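Local coordinates for protein anastral spindle 2, SAS 4 (Drosophila melanogaster, PDB 4BY2) that probably acts as a tubulin-binding adaptor in centriole assembly, here as the Sas-4 TCP domain fused to the proline-rich motif of Ana2 that it binds, at residues E120-L132 with L135-K147. Residues are numbered along the deposited sequence; the frame is centred on the assembly and turned at random.
Sequences ETNTWHTSYLDGL and LEFPNGQTEHRRK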
loop_
_atom_site.group_PDB
_atom_site.type_symbol
_atom_site.label_atom_id
_atom_site.label_comp_id
_atom_site.label_asym_id
_atom_site.label_seq_id
_atom_site.Cartn_x
_atom_site.Cartn_y
_atom_site.Cartn_z
ATOM N N GLU A 120 10.628 -6.825 -9.547
ATOM C CA GLU A 120 10.499 -8.273 -9.719
ATOM C C GLU A 120 9.046 -8.750 -9.644
ATOM O O GLU A 120 8.638 -9.598 -10.445
ATOM C CB GLU A 120 11.370 -9.005 -8.684
ATOM C CG GLU A 120 11.821 -10.392 -9.116
ATOM C CD GLU A 120 12.941 -10.991 -8.284
ATOM O OE1 GLU A 120 12.758 -11.148 -7.055
ATOM O OE2 GLU A 120 13.996 -11.328 -8.869
ATOM N N THR A 121 8.270 -8.185 -8.699
ATOM C CA THR A 121 6.876 -8.546 -8.443
ATOM C C THR A 121 5.839 -7.561 -9.037
ATOM O O THR A 121 4.640 -7.775 -8.839
ATOM C CB THR A 121 6.660 -8.763 -6.935
ATOM O OG1 THR A 121 7.274 -7.700 -6.207
ATOM C CG2 THR A 121 7.207 -10.099 -6.451
ATOM N N ASN A 122 6.288 -6.509 -9.777
ATOM C CA ASN A 122 5.439 -5.488 -10.426
ATOM C C ASN A 122 4.428 -4.850 -9.439
ATOM O O ASN A 122 3.261 -4.630 -9.771
ATOM C CB ASN A 122 4.758 -6.076 -11.688
ATOM C CG ASN A 122 4.093 -5.075 -12.610
ATOM O OD1 ASN A 122 4.391 -3.875 -12.609
ATOM N ND2 ASN A 122 3.175 -5.557 -13.433
ATOM N N THR A 123 4.904 -4.559 -8.217
ATOM C CA THR A 123 4.097 -4.022 -7.121
ATOM C C THR A 123 4.508 -2.602 -6.743
ATOM O O THR A 123 5.695 -2.279 -6.740
ATOM C CB THR A 123 4.168 -4.993 -5.918
ATOM O OG1 THR A 123 3.906 -6.325 -6.368
ATOM C CG2 THR A 123 3.204 -4.635 -4.782
ATOM N N TRP A 124 3.518 -1.768 -6.396
ATOM C CA TRP A 124 3.706 -0.393 -5.950
ATOM C C TRP A 124 3.348 -0.257 -4.467
ATOM O O TRP A 124 2.380 -0.868 -4.012
ATOM C CB TRP A 124 2.824 0.550 -6.778
ATOM C CG TRP A 124 3.408 0.933 -8.102
ATOM C CD1 TRP A 124 3.076 0.427 -9.326
ATOM C CD2 TRP A 124 4.427 1.911 -8.333
ATOM N NE1 TRP A 124 3.825 1.035 -10.307
ATOM C CE2 TRP A 124 4.658 1.958 -9.727
ATOM C CE3 TRP A 124 5.174 2.757 -7.495
ATOM C CZ2 TRP A 124 5.615 2.803 -10.300
ATOM C CZ3 TRP A 124 6.114 3.603 -8.064
ATOM C CH2 TRP A 124 6.330 3.619 -9.451
ATOM N N HIS A 125 4.113 0.552 -3.720
ATOM C CA HIS A 125 3.847 0.831 -2.308
ATOM C C HIS A 125 3.937 2.339 -2.055
ATOM O O HIS A 125 5.014 2.923 -2.188
ATOM C CB HIS A 125 4.774 0.034 -1.374
ATOM C CG HIS A 125 4.538 0.294 0.086
ATOM N ND1 HIS A 125 3.574 -0.396 0.795
ATOM C CD2 HIS A 125 5.163 1.152 0.924
ATOM C CE1 HIS A 125 3.636 0.065 2.034
ATOM N NE2 HIS A 125 4.577 0.998 2.161
ATOM N N THR A 126 2.795 2.969 -1.714
ATOM C CA THR A 126 2.740 4.406 -1.451
ATOM C C THR A 126 2.538 4.695 0.031
ATOM O O THR A 126 1.600 4.185 0.637
ATOM C CB THR A 126 1.698 5.098 -2.346
ATOM O OG1 THR A 126 1.852 4.646 -3.691
ATOM C CG2 THR A 126 1.809 6.620 -2.308
ATOM N N SER A 127 3.434 5.506 0.605
ATOM C CA SER A 127 3.374 5.954 1.994
ATOM C C SER A 127 2.898 7.408 1.992
ATOM O O SER A 127 3.287 8.182 1.115
ATOM C CB SER A 127 4.743 5.858 2.659
ATOM O OG SER A 127 5.172 4.514 2.803
ATOM N N TYR A 128 2.045 7.768 2.958
ATOM C CA TYR A 128 1.503 9.116 3.098
ATOM C C TYR A 128 1.906 9.709 4.450
ATOM O O TYR A 128 2.227 8.964 5.380
ATOM C CB TYR A 128 -0.027 9.117 2.913
ATOM C CG TYR A 128 -0.475 8.691 1.530
ATOM C CD1 TYR A 128 -0.734 7.355 1.240
ATOM C CD2 TYR A 128 -0.657 9.626 0.517
ATOM C CE1 TYR A 128 -1.134 6.956 -0.034
ATOM C CE2 TYR A 128 -1.059 9.240 -0.762
ATOM C CZ TYR A 128 -1.304 7.903 -1.031
ATOM O OH TYR A 128 -1.697 7.510 -2.289
ATOM N N LEU A 129 1.900 11.049 4.544
ATOM C CA LEU A 129 2.259 11.816 5.739
ATOM C C LEU A 129 1.417 11.442 6.975
ATOM O O LEU A 129 1.960 11.384 8.080
ATOM C CB LEU A 129 2.125 13.315 5.433
ATOM C CG LEU A 129 2.993 14.256 6.261
ATOM C CD1 LEU A 129 3.706 15.260 5.371
ATOM C CD2 LEU A 129 2.167 14.972 7.326
ATOM N N ASP A 130 0.108 11.168 6.780
ATOM C CA ASP A 130 -0.846 10.818 7.844
ATOM C C ASP A 130 -0.673 9.399 8.424
ATOM O O ASP A 130 -1.293 9.079 9.443
ATOM C CB ASP A 130 -2.298 11.044 7.368
ATOM C CG ASP A 130 -2.802 10.141 6.250
ATOM O OD1 ASP A 130 -1.968 9.475 5.592
ATOM O OD2 ASP A 130 -4.028 10.118 6.017
ATOM N N GLY A 131 0.149 8.579 7.770
ATOM C CA GLY A 131 0.430 7.212 8.193
ATOM C C GLY A 131 -0.126 6.128 7.290
ATOM O O GLY A 131 0.182 4.949 7.492
ATOM N N LEU A 132 -0.948 6.509 6.293
ATOM C CA LEU A 132 -1.558 5.574 5.350
ATOM C C LEU A 132 -0.536 4.964 4.388
ATOM O O LEU A 132 0.286 5.675 3.813
ATOM C CB LEU A 132 -2.735 6.227 4.584
ATOM C CG LEU A 132 -3.431 5.392 3.483
ATOM C CD1 LEU A 132 -4.306 4.285 4.063
ATOM C CD2 LEU A 132 -4.258 6.264 2.589
ATOM N N LEU A 135 -0.734 -0.544 -0.930
ATOM C CA LEU A 135 -0.074 -1.562 -1.743
ATOM C C LEU A 135 -0.897 -1.821 -3.000
ATOM O O LEU A 135 -2.106 -1.998 -2.897
ATOM C CB LEU A 135 0.087 -2.862 -0.953
ATOM C CG LEU A 135 1.341 -2.982 -0.108
ATOM C CD1 LEU A 135 1.213 -4.128 0.881
ATOM C CD2 LEU A 135 2.575 -3.177 -0.986
ATOM N N GLU A 136 -0.261 -1.824 -4.179
ATOM C CA GLU A 136 -0.948 -2.048 -5.455
ATOM C C GLU A 136 -0.329 -3.246 -6.177
ATOM O O GLU A 136 0.804 -3.162 -6.656
ATOM C CB GLU A 136 -0.911 -0.784 -6.344
ATOM C CG GLU A 136 -1.641 0.418 -5.766
ATOM C CD GLU A 136 -0.875 1.726 -5.835
ATOM O OE1 GLU A 136 0.028 1.937 -4.991
ATOM O OE2 GLU A 136 -1.192 2.551 -6.722
ATOM N N PHE A 137 -1.074 -4.360 -6.235
ATOM C CA PHE A 137 -0.647 -5.608 -6.870
ATOM C C PHE A 137 -1.048 -5.675 -8.358
ATOM O O PHE A 137 -2.015 -5.009 -8.735
ATOM C CB PHE A 137 -1.151 -6.819 -6.061
ATOM C CG PHE A 137 -0.508 -6.920 -4.696
ATOM C CD1 PHE A 137 0.753 -7.487 -4.542
ATOM C CD2 PHE A 137 -1.149 -6.418 -3.570
ATOM C CE1 PHE A 137 1.357 -7.557 -3.281
ATOM C CE2 PHE A 137 -0.545 -6.491 -2.309
ATOM C CZ PHE A 137 0.707 -7.054 -2.175
ATOM N N PRO A 138 -0.323 -6.439 -9.223
ATOM C CA PRO A 138 -0.658 -6.457 -10.667
ATOM C C PRO A 138 -2.070 -6.901 -11.062
ATOM O O PRO A 138 -2.518 -6.544 -12.152
ATOM C CB PRO A 138 0.387 -7.403 -11.267
ATOM C CG PRO A 138 1.492 -7.431 -10.294
ATOM C CD PRO A 138 0.879 -7.254 -8.949
ATOM N N ASN A 139 -2.762 -7.672 -10.204
ATOM C CA ASN A 139 -4.121 -8.173 -10.448
ATOM C C ASN A 139 -5.228 -7.173 -10.096
ATOM O O ASN A 139 -6.408 -7.477 -10.273
ATOM C CB ASN A 139 -4.341 -9.506 -9.716
ATOM C CG ASN A 139 -4.243 -9.449 -8.204
ATOM O OD1 ASN A 139 -3.736 -8.491 -7.604
ATOM N ND2 ASN A 139 -4.714 -10.498 -7.552
ATOM N N GLY A 140 -4.839 -6.003 -9.605
ATOM C CA GLY A 140 -5.763 -4.954 -9.199
ATOM C C GLY A 140 -6.025 -4.914 -7.706
ATOM O O GLY A 140 -6.765 -4.040 -7.244
ATOM N N GLN A 141 -5.424 -5.853 -6.931
ATOM C CA GLN A 141 -5.597 -5.899 -5.481
ATOM C C GLN A 141 -4.855 -4.750 -4.795
ATOM O O GLN A 141 -3.652 -4.575 -4.995
ATOM C CB GLN A 141 -5.205 -7.263 -4.889
ATOM C CG GLN A 141 -5.711 -7.465 -3.461
ATOM C CD GLN A 141 -5.312 -8.792 -2.871
ATOM O OE1 GLN A 141 -5.635 -9.863 -3.396
ATOM N NE2 GLN A 141 -4.653 -8.748 -1.724
ATOM N N THR A 142 -5.593 -3.965 -3.997
ATOM C CA THR A 142 -5.073 -2.806 -3.281
ATOM C C THR A 142 -5.261 -2.974 -1.766
ATOM O O THR A 142 -6.367 -3.259 -1.314
ATOM C CB THR A 142 -5.673 -1.517 -3.868
ATOM O OG1 THR A 142 -5.486 -1.517 -5.287
ATOM C CG2 THR A 142 -5.044 -0.266 -3.297
ATOM N N GLU A 143 -4.177 -2.808 -0.992
ATOM C CA GLU A 143 -4.195 -2.965 0.467
ATOM C C GLU A 143 -3.906 -1.633 1.156
ATOM O O GLU A 143 -2.871 -1.020 0.898
ATOM C CB GLU A 143 -3.205 -4.051 0.926
ATOM C CG GLU A 143 -3.239 -5.321 0.086
ATOM C CD GLU A 143 -2.544 -6.553 0.635
ATOM O OE1 GLU A 143 -1.609 -6.414 1.457
ATOM O OE2 GLU A 143 -2.920 -7.668 0.207
ATOM N N HIS A 144 -4.837 -1.180 2.016
ATOM C CA HIS A 144 -4.747 0.091 2.740
ATOM C C HIS A 144 -4.479 -0.165 4.212
ATOM O O HIS A 144 -5.252 -0.878 4.855
ATOM C CB HIS A 144 -6.043 0.912 2.576
ATOM C CG HIS A 144 -6.421 1.196 1.157
ATOM N ND1 HIS A 144 -6.348 2.470 0.638
ATOM C CD2 HIS A 144 -6.885 0.359 0.200
ATOM C CE1 HIS A 144 -6.754 2.371 -0.617
ATOM N NE2 HIS A 144 -7.090 1.119 -0.925
ATOM N N ARG A 145 -3.386 0.408 4.747
ATOM C CA ARG A 145 -3.009 0.250 6.154
ATOM C C ARG A 145 -2.786 1.603 6.830
ATOM O O ARG A 145 -1.905 2.360 6.421
ATOM C CB ARG A 145 -1.791 -0.676 6.304
ATOM C CG ARG A 145 -2.127 -2.151 6.126
ATOM C CD ARG A 145 -0.884 -3.008 6.020
ATOM N NE ARG A 145 -1.207 -4.436 6.072
ATOM C CZ ARG A 145 -1.395 -5.206 5.005
ATOM N NH1 ARG A 145 -1.283 -4.701 3.783
ATOM N NH2 ARG A 145 -1.690 -6.491 5.152
ATOM N N ARG A 146 -3.609 1.910 7.848
ATOM C CA ARG A 146 -3.563 3.164 8.603
ATOM C C ARG A 146 -2.776 3.033 9.916
ATOM O O ARG A 146 -2.440 1.917 10.324
ATOM C CB ARG A 146 -4.987 3.693 8.855
ATOM C CG ARG A 146 -5.656 4.245 7.601
ATOM C CD ARG A 146 -7.167 4.231 7.702
ATOM N NE ARG A 146 -7.776 3.522 6.573
ATOM C CZ ARG A 146 -8.270 4.116 5.490
ATOM N NH1 ARG A 146 -8.239 5.438 5.376
ATOM N NH2 ARG A 146 -8.804 3.392 4.515
ATOM N N LYS A 147 -2.474 4.185 10.562
ATOM C CA LYS A 147 -1.725 4.291 11.823
ATOM C C LYS A 147 -2.386 3.564 13.000
ATOM O O LYS A 147 -1.680 2.952 13.805
ATOM C CB LYS A 147 -1.476 5.767 12.182
ATOM C CG LYS A 147 -0.077 6.256 11.839
ATOM C CD LYS A 147 0.122 7.712 12.239
ATOM C CE LYS A 147 1.470 8.240 11.810
ATOM N NZ LYS A 147 1.607 9.694 12.088
HETATM O O HOH W 1 1.064 -2.703 -9.456
#
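Trp124 and Glu136 face each other as an antiparallel hydrogen-bonded pair, a compact instance of hairpin pairing within the Sas-4 TCP domain. Trp124 N donates to Glu136 O at 3.1 Å, and Glu136 N returns a nearly straight bond to Trp124 O (2.8 Å, 162°). Water 1 extends this pairing, donating to both Asn122 O and Glu136 O, so the Glu136 carbonyl is gripped twice.

Apolar contacts lie on the opposite face, where His125 and Leu135 form the next, non-hydrogen-bonded pair. Leu135 CD2 approaches the imidazole edge, 3.5 Å from His125 ND1. With Thr123 CG2 anti to the backbone N (OG1 chi1 -49°), this methyl lies over one face of the Phe137 ring, a CH-pi contact 4.1 Å from the centroid; Thr123 OG1 meanwhile donates to Thr121 O.

At the far end, Leu132 CD1 sits over the centre of the Arg146 guanidinium, 4.2 Å above its plane. Lys147 runs its extended chain along the Tyr128-Gly131 turn, with CD 3.4 Å from Asp130 O.

Direct hydrogen bonding between 120-132 and 135-147 is thus confined to one backbone pair; a bridging water, CA-H...O contacts and side-chain packing make up the rest of the contact along this single-layered succession of antiparallel strands.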